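Local coordinates for DNA mimic protein DMP12 (Neisseria meningitidis MC58, PDB 3W1O), which acts as a DNA mimic that binds the dimeric histone-like protein HU at its DNA-binding sites and partially prevents HU from binding DNA, at residues 12-17 / 109-114; 36-41 / 102-107; 59-64 / 81-86; 73-78 / 113-118. One frame throughout, in Å; residues are numbered along the deposited sequence.

Contact 1 (12-17 / 109-114); sequences LKDNVS and IKNEKT. With MG (magnesium ion), chain C.
Lys113 reaches from the loop just after helix 96-111 into the turn formed by residues 13-16, while Asp14 and Asn111 meet beside it, close to a hydrated magnesium ion that the aspartate binds. The lysine chain bends at chi2 (-66°), which lays its methylenes along the backbone of Leu12: CG comes 3.6 Å from Leu12 O, a covered carbonyl with no hydrogen-bond partner in the model. Beyond the bend, the ammonium NZ donates to Lys13 O at 2.9 Å, approaching from above the carbonyl plane rather than on a lone pair. Val16 N reaches the same oxygen from the opposite face, closing a type I turn, and Val16 O also lies 2.9 Å from Lys113 NZ. A long, flexible cation suits this place, since its length takes the charge to the carbonyl oxygens at the turn.

The side chains of Asp14 and Asn111 cross at about a right angle, their flat ends 29° apart and not bonded directly. Asp14 has CG anti to the backbone N (chi1 179°), which carries OD1 to the magnesium at 2.2 Å. Four waters complete the modelled shell; one donates to Asn111 OD1 at 2.8 Å and another to Asn111 O at 2.9 Å. The metal thus joins loop and helix end through water, with Asp14 as the ligand from this chain in the modelled shell.

Glu112, with positive phi, follows the helix in a Schellman motif and leads the chain toward strand 115-118. The loop 12-17 links strand 7-10 to helix 21-30, where Met24 and Trp27 pack on Leu12.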
# COMPACT_ATOMS: atom_id res chain seq x y z
N LEU A 12 -7.27 -5.80 4.88
CA LEU A 12 -7.85 -6.28 6.09
C LEU A 12 -7.01 -7.41 6.67
O LEU A 12 -6.33 -8.16 5.93
CB LEU A 12 -9.24 -6.80 5.82
CG LEU A 12 -10.18 -5.73 5.26
CD1 LEU A 12 -11.65 -6.21 5.16
CD2 LEU A 12 -10.09 -4.50 6.13
N LYS A 13 -7.12 -7.54 7.97
CA LYS A 13 -6.59 -8.70 8.66
C LYS A 13 -7.33 -9.99 8.33
O LYS A 13 -8.50 -9.96 7.97
CB LYS A 13 -6.73 -8.49 10.15
CG LYS A 13 -5.62 -7.67 10.70
CD LYS A 13 -5.99 -7.25 12.08
CE LYS A 13 -4.79 -7.03 12.92
NZ LYS A 13 -5.31 -7.03 14.32
N ASP A 14 -6.62 -11.09 8.51
CA ASP A 14 -7.11 -12.45 8.33
C ASP A 14 -8.54 -12.62 8.85
O ASP A 14 -9.42 -13.08 8.11
CB ASP A 14 -6.15 -13.43 9.02
CG ASP A 14 -6.61 -14.88 8.90
OD1 ASP A 14 -7.39 -15.19 7.96
OD2 ASP A 14 -6.18 -15.70 9.75
N ASN A 15 -8.84 -12.24 10.07
CA ASN A 15 -10.22 -12.65 10.43
C ASN A 15 -11.23 -11.51 10.50
O ASN A 15 -12.12 -11.50 11.33
CB ASN A 15 -10.26 -13.70 11.57
CG ASN A 15 -10.03 -15.17 11.05
OD1 ASN A 15 -10.67 -15.64 10.09
ND2 ASN A 15 -9.13 -15.91 11.71
N VAL A 16 -11.04 -10.57 9.58
CA VAL A 16 -11.87 -9.40 9.42
C VAL A 16 -12.40 -9.49 8.00
O VAL A 16 -11.63 -9.52 7.02
CB VAL A 16 -11.04 -8.09 9.55
CG1 VAL A 16 -11.90 -6.89 9.25
CG2 VAL A 16 -10.42 -7.95 10.95
N SER A 17 -13.72 -9.58 7.89
CA SER A 17 -14.39 -9.39 6.64
C SER A 17 -15.42 -8.29 6.88
O SER A 17 -16.34 -8.39 7.70
CB SER A 17 -14.97 -10.68 6.07
OG SER A 17 -13.90 -11.48 5.51
N ILE A 109 -1.13 -11.48 -0.10
CA ILE A 109 -0.91 -12.72 -0.88
C ILE A 109 -1.25 -13.91 -0.03
O ILE A 109 -2.07 -14.76 -0.44
CB ILE A 109 0.50 -12.86 -1.44
CG1 ILE A 109 0.78 -11.82 -2.52
CG2 ILE A 109 0.70 -14.27 -2.04
CD1 ILE A 109 -0.27 -11.80 -3.62
N LYS A 110 -0.66 -13.97 1.17
CA LYS A 110 -0.87 -15.12 2.03
C LYS A 110 -2.31 -15.30 2.49
O LYS A 110 -2.77 -16.44 2.68
CB LYS A 110 0.01 -15.04 3.28
CG LYS A 110 -0.11 -16.29 4.23
CD LYS A 110 -0.07 -17.63 3.44
CE LYS A 110 0.12 -18.86 4.35
NZ LYS A 110 -1.17 -19.35 4.96
N ASN A 111 -3.03 -14.21 2.66
CA ASN A 111 -4.36 -14.31 3.23
C ASN A 111 -5.48 -13.96 2.24
O ASN A 111 -6.61 -13.74 2.67
CB ASN A 111 -4.44 -13.45 4.51
CG ASN A 111 -3.60 -14.04 5.63
OD1 ASN A 111 -3.97 -15.06 6.21
ND2 ASN A 111 -2.44 -13.43 5.90
N GLU A 112 -5.13 -13.89 0.97
CA GLU A 112 -6.03 -13.70 -0.16
C GLU A 112 -6.89 -12.45 0.00
O GLU A 112 -8.12 -12.52 0.04
CB GLU A 112 -6.89 -14.97 -0.33
CG GLU A 112 -6.04 -16.17 -0.77
CD GLU A 112 -6.43 -17.46 -0.04
OE1 GLU A 112 -6.78 -17.40 1.17
OE2 GLU A 112 -6.39 -18.54 -0.66
N LYS A 113 -6.22 -11.31 0.15
CA LYS A 113 -6.93 -10.03 0.42
C LYS A 113 -6.63 -9.09 -0.75
O LYS A 113 -5.57 -9.14 -1.40
CB LYS A 113 -6.43 -9.40 1.75
CG LYS A 113 -6.56 -10.23 3.05
CD LYS A 113 -8.03 -10.48 3.44
CE LYS A 113 -8.16 -11.09 4.81
NZ LYS A 113 -9.52 -10.82 5.42
N THR A 114 -7.56 -8.17 -1.03
CA THR A 114 -7.25 -7.08 -1.95
C THR A 114 -6.49 -6.04 -1.16
O THR A 114 -6.68 -5.90 0.02
CB THR A 114 -8.54 -6.52 -2.61
OG1 THR A 114 -8.87 -7.40 -3.70
CG2 THR A 114 -8.35 -5.13 -3.20
MG MG C . -8.26 -16.41 6.34
O HOH W 1 -8.41 -6.21 2.18
O HOH W 2 -7.86 -14.48 5.17
O HOH W 3 -6.13 -16.63 5.55
O HOH W 4 -9.09 -17.31 4.47
O HOH W 5 -7.41 -18.29 7.04

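Contact 2 (36-41 / 102-107); sequences TVVEIT and IHVLEY
Helix 96-111 packs against one end of strand 37-40, an outermost strand of the four-stranded antiparallel sheet, with Thr36 and Val38 meeting Val104 and Tyr107. Thr36, just before the strand, and Val104 are closest in backbone, their CA atoms 5.0 Å apart.

The methyl CG2 of Thr36 sits over the middle of the Tyr107 ring, 3.3 Å from its centroid and only 7° off the ring normal, a CH-pi contact made squarely on the face. The two branches of Thr36 divide the work. With chi1 at 65°, OG1 lies between the backbone N and the carbonyl carbon, where it hydrogen-bonds to Ser34 OG and Cys11 O, and CG2 is left to meet the tyrosine. Threonine suits the spot because one small side chain serves a polar and an apolar neighbour at once. Tyr107 has CG anti to its own nitrogen (chi1 -172°), a torsion that helps carry the ring across to Thr36, and its hydroxyl is hydrogen-bonded to Asp14 N of the neighbouring loop.

One turn back along the helix, Val104 meets the strand and its flank with both methyls. Its CG2 touches Val38 CG2 at 3.4 Å, closer than usual van der Waals contact, and lies 3.5 Å from Thr36 O. Valine is short enough to suit a backbone approach this near.

Backbone hydrogen bonds tie Thr36, Val38 and Ile40 to Cys11, Ile9 and Leu7, joining the strand and its flank to strand 7-10 and the residue after it. Leu97 of the same helix also packs on Val38, while Leu105 packs on Ile80 of helix 77-88.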
# COMPACT_ATOMS: atom_id res chain seq x y z
N THR A 36 -1.05 -4.85 8.83
CA THR A 36 -1.64 -4.89 7.47
C THR A 36 -1.91 -3.48 6.96
O THR A 36 -2.43 -3.33 5.85
CB THR A 36 -2.96 -5.67 7.39
OG1 THR A 36 -3.98 -5.00 8.17
CG2 THR A 36 -2.75 -7.15 7.91
N VAL A 37 -1.57 -2.47 7.76
CA VAL A 37 -1.89 -1.09 7.42
C VAL A 37 -0.59 -0.32 7.40
O VAL A 37 0.19 -0.36 8.39
CB VAL A 37 -2.88 -0.41 8.37
CG1 VAL A 37 -2.97 1.11 8.03
CG2 VAL A 37 -4.25 -1.05 8.33
N VAL A 38 -0.32 0.37 6.29
CA VAL A 38 0.80 1.29 6.30
C VAL A 38 0.22 2.72 6.24
O VAL A 38 -0.48 3.05 5.30
CB VAL A 38 1.74 1.08 5.11
CG1 VAL A 38 2.94 2.03 5.21
CG2 VAL A 38 2.24 -0.38 5.08
N GLU A 39 0.55 3.55 7.22
CA GLU A 39 0.16 4.95 7.21
C GLU A 39 1.35 5.73 6.69
O GLU A 39 2.47 5.54 7.17
CB GLU A 39 -0.14 5.35 8.67
CG GLU A 39 -0.49 6.80 8.85
CD GLU A 39 -0.65 7.13 10.32
OE1 GLU A 39 0.15 6.63 11.16
OE2 GLU A 39 -1.58 7.90 10.60
N ILE A 40 1.13 6.63 5.73
CA ILE A 40 2.22 7.30 5.07
C ILE A 40 2.01 8.79 5.17
O ILE A 40 1.01 9.29 4.68
CB ILE A 40 2.33 6.89 3.60
CG1 ILE A 40 2.40 5.37 3.52
CG2 ILE A 40 3.63 7.49 2.95
CD1 ILE A 40 2.55 4.80 2.07
N THR A 41 2.97 9.51 5.74
CA THR A 41 2.74 10.92 5.97
C THR A 41 3.10 11.75 4.74
O THR A 41 3.77 11.27 3.84
CB THR A 41 3.61 11.40 7.13
OG1 THR A 41 4.98 11.26 6.75
CG2 THR A 41 3.32 10.55 8.36
N ILE A 102 5.98 -3.75 1.52
CA ILE A 102 6.20 -5.16 1.13
C ILE A 102 5.44 -6.12 2.04
O ILE A 102 4.83 -7.13 1.59
CB ILE A 102 7.70 -5.50 1.08
CG1 ILE A 102 8.36 -4.85 -0.15
CG2 ILE A 102 7.91 -7.02 1.06
CD1 ILE A 102 9.95 -4.88 -0.06
N HIS A 103 5.43 -5.81 3.33
CA HIS A 103 4.80 -6.71 4.26
C HIS A 103 3.30 -6.81 4.06
O HIS A 103 2.70 -7.90 4.21
CB HIS A 103 5.03 -6.27 5.70
CG HIS A 103 4.57 -7.30 6.67
ND1 HIS A 103 5.22 -8.51 6.81
CD2 HIS A 103 3.47 -7.35 7.45
CE1 HIS A 103 4.56 -9.25 7.69
NE2 HIS A 103 3.49 -8.57 8.09
N VAL A 104 2.67 -5.65 3.82
CA VAL A 104 1.23 -5.66 3.49
C VAL A 104 0.97 -6.50 2.27
O VAL A 104 0.05 -7.31 2.25
CB VAL A 104 0.72 -4.24 3.20
CG1 VAL A 104 -0.81 -4.32 2.72
CG2 VAL A 104 0.85 -3.45 4.53
N LEU A 105 1.81 -6.34 1.27
CA LEU A 105 1.67 -7.13 0.04
C LEU A 105 1.79 -8.65 0.33
O LEU A 105 0.94 -9.45 -0.07
CB LEU A 105 2.68 -6.67 -1.02
CG LEU A 105 2.61 -5.17 -1.40
CD1 LEU A 105 3.68 -4.85 -2.43
CD2 LEU A 105 1.19 -4.76 -1.89
N GLU A 106 2.81 -9.04 1.07
CA GLU A 106 2.96 -10.46 1.44
C GLU A 106 1.77 -10.99 2.21
O GLU A 106 1.30 -12.12 1.96
CB GLU A 106 4.26 -10.65 2.26
CG GLU A 106 5.48 -10.42 1.41
CD GLU A 106 6.79 -10.62 2.14
OE1 GLU A 106 6.76 -10.71 3.37
OE2 GLU A 106 7.85 -10.66 1.46
N TYR A 107 1.26 -10.19 3.15
CA TYR A 107 0.17 -10.62 3.97
C TYR A 107 -1.05 -10.84 3.06
O TYR A 107 -1.87 -11.77 3.28
CB TYR A 107 -0.17 -9.55 5.00
CG TYR A 107 -1.18 -9.96 6.03
CD1 TYR A 107 -0.79 -10.31 7.32
CD2 TYR A 107 -2.55 -9.94 5.74
CE1 TYR A 107 -1.74 -10.66 8.32
CE2 TYR A 107 -3.48 -10.33 6.72
CZ TYR A 107 -3.09 -10.65 7.98
OH TYR A 107 -4.04 -11.00 8.89

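Contact 3 (59-64 / 81-86); sequences EITDNW and LAVKEK
Glu59 offers the flat group that takes part here: its carboxylate is approached at OE1 by NZ of Lys86, while the indole of Trp64, further along, meets Trp54 and Trp73 edge-to-face. The glutamate and lysine chains cross at about a right angle and form a salt bridge. The modelled separation of Glu59 OE1 and Lys86 NZ, 2.4 Å, is too short to take literally, so the pairing is more certain than its length.

Next to the ion pair, Ile60 packs on helix 77-88. Its CG2 meets Ala82 CB at 3.7 Å and its CB meets Val83 CG2 at 3.6 Å, while CD1 lies 3.7 Å from Lys86 CE, on the aliphatic part of the lysine. That chain bends at chi2 (-83°), passing over isoleucine before its charge reaches the carboxylate. Small Ala82 admits the branched Ile60; the CA atoms of Ile60 and Val83 are 6.3 Å apart.

Thr61 OG1 accepts from Asn63 N at 3.1 Å in an ST turn where helix 53-61 ends.

A thin apolar layer with an ion pair beside it implies helix-to-helix packing at the surface, in which the charges, probably well hydrated, would add modestly to the hydrophobic contact.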
# COMPACT_ATOMS: atom_id res chain seq x y z
N GLU A 59 4.86 1.77 -12.43
CA GLU A 59 5.27 0.87 -13.53
C GLU A 59 4.34 -0.33 -13.66
O GLU A 59 4.19 -0.85 -14.75
CB GLU A 59 6.69 0.37 -13.32
CG GLU A 59 7.74 1.43 -13.60
CD GLU A 59 9.17 0.90 -13.45
OE1 GLU A 59 9.42 -0.34 -13.57
OE2 GLU A 59 10.06 1.74 -13.23
N ILE A 60 3.72 -0.76 -12.55
CA ILE A 60 2.75 -1.82 -12.55
C ILE A 60 1.33 -1.28 -12.63
O ILE A 60 0.52 -1.80 -13.36
CB ILE A 60 2.86 -2.75 -11.25
CG1 ILE A 60 4.26 -3.35 -11.06
CG2 ILE A 60 1.76 -3.86 -11.25
CD1 ILE A 60 4.93 -3.98 -12.40
N THR A 61 1.00 -0.24 -11.85
CA THR A 61 -0.42 0.13 -11.71
C THR A 61 -0.85 1.17 -12.72
O THR A 61 -2.04 1.39 -12.96
CB THR A 61 -0.66 0.76 -10.37
OG1 THR A 61 0.19 1.93 -10.27
CG2 THR A 61 -0.32 -0.19 -9.26
N ASP A 62 0.13 1.84 -13.28
CA ASP A 62 -0.08 2.97 -14.18
C ASP A 62 -0.79 4.13 -13.55
O ASP A 62 -1.42 4.93 -14.23
CB ASP A 62 -0.78 2.56 -15.48
CG ASP A 62 0.18 2.52 -16.59
OD1 ASP A 62 0.72 1.41 -16.84
OD2 ASP A 62 0.48 3.65 -17.11
N ASN A 63 -0.72 4.19 -12.23
CA ASN A 63 -1.29 5.29 -11.49
C ASN A 63 -0.17 5.91 -10.67
O ASN A 63 0.90 5.31 -10.57
CB ASN A 63 -2.37 4.73 -10.57
CG ASN A 63 -3.69 4.51 -11.30
OD1 ASN A 63 -4.33 5.48 -11.71
ND2 ASN A 63 -4.13 3.25 -11.41
N TRP A 64 -0.42 7.07 -10.05
CA TRP A 64 0.58 7.79 -9.24
C TRP A 64 1.87 8.07 -10.02
O TRP A 64 2.98 7.97 -9.47
CB TRP A 64 0.91 6.99 -8.01
CG TRP A 64 -0.24 6.90 -7.02
CD1 TRP A 64 -1.53 7.27 -7.20
CD2 TRP A 64 -0.14 6.36 -5.72
NE1 TRP A 64 -2.25 7.03 -6.04
CE2 TRP A 64 -1.41 6.45 -5.13
CE3 TRP A 64 0.92 5.82 -4.99
CZ2 TRP A 64 -1.67 6.01 -3.83
CZ3 TRP A 64 0.68 5.39 -3.68
CH2 TRP A 64 -0.61 5.48 -3.13
N LEU A 81 1.75 -9.04 -6.54
CA LEU A 81 2.99 -9.76 -6.73
C LEU A 81 3.95 -8.95 -7.56
O LEU A 81 5.13 -8.92 -7.25
CB LEU A 81 2.74 -11.11 -7.42
CG LEU A 81 2.11 -12.13 -6.49
CD1 LEU A 81 1.49 -13.29 -7.28
CD2 LEU A 81 3.15 -12.62 -5.47
N ALA A 82 3.47 -8.33 -8.63
CA ALA A 82 4.32 -7.52 -9.51
C ALA A 82 4.93 -6.30 -8.76
O ALA A 82 6.10 -5.99 -8.95
CB ALA A 82 3.53 -7.03 -10.71
N VAL A 83 4.13 -5.62 -7.95
CA VAL A 83 4.65 -4.47 -7.19
C VAL A 83 5.63 -4.97 -6.15
O VAL A 83 6.72 -4.37 -5.96
CB VAL A 83 3.50 -3.66 -6.51
CG1 VAL A 83 4.08 -2.58 -5.55
CG2 VAL A 83 2.69 -2.95 -7.62
N LYS A 84 5.29 -6.08 -5.50
CA LYS A 84 6.17 -6.64 -4.49
C LYS A 84 7.56 -6.95 -5.05
O LYS A 84 8.58 -6.67 -4.42
CB LYS A 84 5.57 -7.87 -3.85
CG LYS A 84 6.48 -8.48 -2.82
CD LYS A 84 5.75 -9.45 -1.97
CE LYS A 84 5.32 -10.67 -2.77
NZ LYS A 84 6.50 -11.49 -3.16
N GLU A 85 7.58 -7.56 -6.25
CA GLU A 85 8.84 -7.84 -6.93
C GLU A 85 9.62 -6.56 -7.19
O GLU A 85 10.82 -6.54 -6.91
CB GLU A 85 8.61 -8.58 -8.26
CG GLU A 85 9.80 -9.44 -8.71
CD GLU A 85 10.13 -10.54 -7.69
OE1 GLU A 85 9.18 -11.24 -7.23
OE2 GLU A 85 11.33 -10.71 -7.33
N LYS A 86 8.96 -5.52 -7.73
CA LYS A 86 9.59 -4.22 -8.04
C LYS A 86 10.25 -3.67 -6.76
O LYS A 86 11.40 -3.20 -6.76
CB LYS A 86 8.58 -3.18 -8.53
CG LYS A 86 8.00 -3.34 -9.91
CD LYS A 86 8.93 -2.79 -10.97
CE LYS A 86 8.52 -3.32 -12.34
NZ LYS A 86 9.46 -2.75 -13.36

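Contact 4 (73-78 / 113-118); sequences WLIDKE and KTVIFH
Trp73 and Ile75 pair with Phe117 and Val115 through four main-chain hydrogen bonds, which satisfy both N-H and C=O of all four residues. Strands 73-75 and 115-118 run antiparallel at 158°. Trp73 N donates to Phe117 O at 2.9 Å, and Phe117 N returns to Trp73 O at 2.8 Å, tilted 26° from the carbonyl plane. In the other pair, Ile75 N reaches Val115 O at 2.8 Å and Val115 N reaches Ile75 O at 3.2 Å, both in the plane of the acceptor. Between them Leu74 and Ile116 form a non-hydrogen-bonded pair; Ile116 bonds instead to Phe10 of strand 7-10.

On the face bearing Trp73, Ile75, Val115 and Phe117, the methyl CD1 of Ile75 rests over the Phe117 ring, 3.4 Å from its centroid, in a CH-pi contact; isoleucine suits the place because CG1 carries its terminal methyl out over the ring. Phe117 O lies near the plane of the indole, 3.6 Å from Trp73 CE3. Trp73 NE1 makes a weak hydrogen bond to Asn63 OD1; separately, His118 ND1 is hydrogen-bonded to Asp72 OD1.

With the N-H and C=O groups of these four residues paired in the sheet, their mostly apolar side chains can pack against Trp64 and Ile80 at little polar cost.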
# COMPACT_ATOMS: atom_id res chain seq x y z
N TRP A 73 -7.67 3.12 -4.71
CA TRP A 73 -7.07 2.26 -5.72
C TRP A 73 -7.06 0.87 -5.13
O TRP A 73 -6.85 0.69 -3.92
CB TRP A 73 -5.63 2.69 -6.07
CG TRP A 73 -5.54 3.96 -6.82
CD1 TRP A 73 -5.49 4.09 -8.18
CD2 TRP A 73 -5.46 5.29 -6.28
NE1 TRP A 73 -5.38 5.42 -8.52
CE2 TRP A 73 -5.38 6.17 -7.38
CE3 TRP A 73 -5.46 5.81 -4.99
CZ2 TRP A 73 -5.28 7.56 -7.23
CZ3 TRP A 73 -5.35 7.24 -4.83
CH2 TRP A 73 -5.28 8.08 -5.94
N LEU A 74 -7.35 -0.12 -5.96
CA LEU A 74 -7.49 -1.49 -5.42
C LEU A 74 -6.58 -2.32 -6.24
O LEU A 74 -6.68 -2.25 -7.46
CB LEU A 74 -8.85 -2.04 -5.74
CG LEU A 74 -10.11 -1.39 -5.34
CD1 LEU A 74 -11.19 -2.48 -5.52
CD2 LEU A 74 -10.01 -0.91 -3.93
N ILE A 75 -5.74 -3.14 -5.59
CA ILE A 75 -4.60 -3.84 -6.25
C ILE A 75 -4.96 -5.32 -6.11
O ILE A 75 -5.25 -5.78 -5.01
CB ILE A 75 -3.25 -3.50 -5.53
CG1 ILE A 75 -2.91 -1.99 -5.63
CG2 ILE A 75 -2.08 -4.18 -6.19
CD1 ILE A 75 -3.70 -1.09 -4.76
N ASP A 76 -5.02 -6.04 -7.24
CA ASP A 76 -5.36 -7.45 -7.25
C ASP A 76 -4.09 -8.31 -7.11
O ASP A 76 -2.98 -7.80 -7.29
CB ASP A 76 -6.08 -7.81 -8.59
CG ASP A 76 -5.16 -7.73 -9.87
OD1 ASP A 76 -4.13 -7.00 -9.94
OD2 ASP A 76 -5.50 -8.40 -10.88
N LYS A 77 -4.26 -9.60 -6.85
CA LYS A 77 -3.11 -10.50 -6.63
C LYS A 77 -2.01 -10.36 -7.69
O LYS A 77 -0.84 -10.25 -7.36
CB LYS A 77 -3.54 -11.97 -6.54
CG LYS A 77 -2.39 -12.91 -6.26
CD LYS A 77 -2.81 -14.36 -6.32
CE LYS A 77 -1.72 -15.24 -5.76
NZ LYS A 77 -2.21 -16.64 -5.43
N GLU A 78 -2.37 -10.38 -8.97
CA GLU A 78 -1.36 -10.22 -10.03
C GLU A 78 -0.50 -8.98 -9.82
O GLU A 78 0.72 -9.03 -9.89
CB GLU A 78 -2.01 -10.11 -11.42
CG GLU A 78 -0.99 -10.24 -12.55
CD GLU A 78 -1.60 -10.05 -13.96
OE1 GLU A 78 -2.84 -10.09 -14.10
OE2 GLU A 78 -0.82 -9.86 -14.92
N LYS A 113 -6.22 -11.31 0.15
CA LYS A 113 -6.93 -10.03 0.42
C LYS A 113 -6.63 -9.09 -0.75
O LYS A 113 -5.57 -9.14 -1.40
CB LYS A 113 -6.43 -9.40 1.75
CG LYS A 113 -6.56 -10.23 3.05
CD LYS A 113 -8.03 -10.48 3.44
CE LYS A 113 -8.16 -11.09 4.81
NZ LYS A 113 -9.52 -10.82 5.42
N THR A 114 -7.56 -8.17 -1.03
CA THR A 114 -7.25 -7.08 -1.95
C THR A 114 -6.49 -6.04 -1.16
O THR A 114 -6.68 -5.90 0.02
CB THR A 114 -8.54 -6.52 -2.61
OG1 THR A 114 -8.87 -7.40 -3.70
CG2 THR A 114 -8.35 -5.13 -3.20
N VAL A 115 -5.55 -5.41 -1.82
CA VAL A 115 -4.80 -4.30 -1.21
C VAL A 115 -5.44 -2.99 -1.64
O VAL A 115 -5.72 -2.81 -2.81
CB VAL A 115 -3.34 -4.39 -1.61
CG1 VAL A 115 -2.59 -3.12 -1.28
CG2 VAL A 115 -2.69 -5.55 -0.84
N ILE A 116 -5.67 -2.09 -0.69
CA ILE A 116 -6.24 -0.77 -1.02
C ILE A 116 -5.21 0.33 -0.83
O ILE A 116 -4.45 0.30 0.16
CB ILE A 116 -7.40 -0.51 -0.07
CG1 ILE A 116 -8.50 -1.58 -0.37
CG2 ILE A 116 -7.93 0.92 -0.22
CD1 ILE A 116 -9.55 -1.62 0.64
N PHE A 117 -5.17 1.26 -1.77
CA PHE A 117 -4.47 2.51 -1.51
C PHE A 117 -5.57 3.54 -1.31
O PHE A 117 -6.41 3.71 -2.19
CB PHE A 117 -3.59 2.96 -2.69
CG PHE A 117 -2.49 2.00 -3.10
CD1 PHE A 117 -2.15 0.87 -2.36
CD2 PHE A 117 -1.75 2.27 -4.23
CE1 PHE A 117 -1.11 -0.01 -2.79
CE2 PHE A 117 -0.70 1.40 -4.65
CZ PHE A 117 -0.41 0.28 -3.92
N HIS A 118 -5.55 4.26 -0.20
CA HIS A 118 -6.62 5.27 0.05
C HIS A 118 -6.00 6.60 0.49
O HIS A 118 -5.13 6.60 1.35
CB HIS A 118 -7.60 4.79 1.10
CG HIS A 118 -8.55 5.87 1.55
ND1 HIS A 118 -9.67 6.23 0.82
CD2 HIS A 118 -8.48 6.75 2.59
CE1 HIS A 118 -10.28 7.24 1.42
NE2 HIS A 118 -9.58 7.58 2.50

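In the fold
Contact 2 is the buried one, contact 4 is partly buried, and contacts 1 and 3 lie at the surface. Chemistry follows place: contact 2 relies on methyl and ring packing, contact 4 on sheet hydrogen bonds backed by an apolar face, contact 3 on an ion pair beside hydrocarbon, and contact 1 on a lysine among carbonyls and a hydrated metal. Contacts 1 and 2 both use helix 96-111, while contacts 3 and 4 share helix 77-88. Contacts 2 and 4 reach opposite outermost strands of one sheet and meet where Val104 and Leu105 pack on Val115. Contacts 3 and 4 join through an aromatic cluster of Trp64, Trp73 and Phe117.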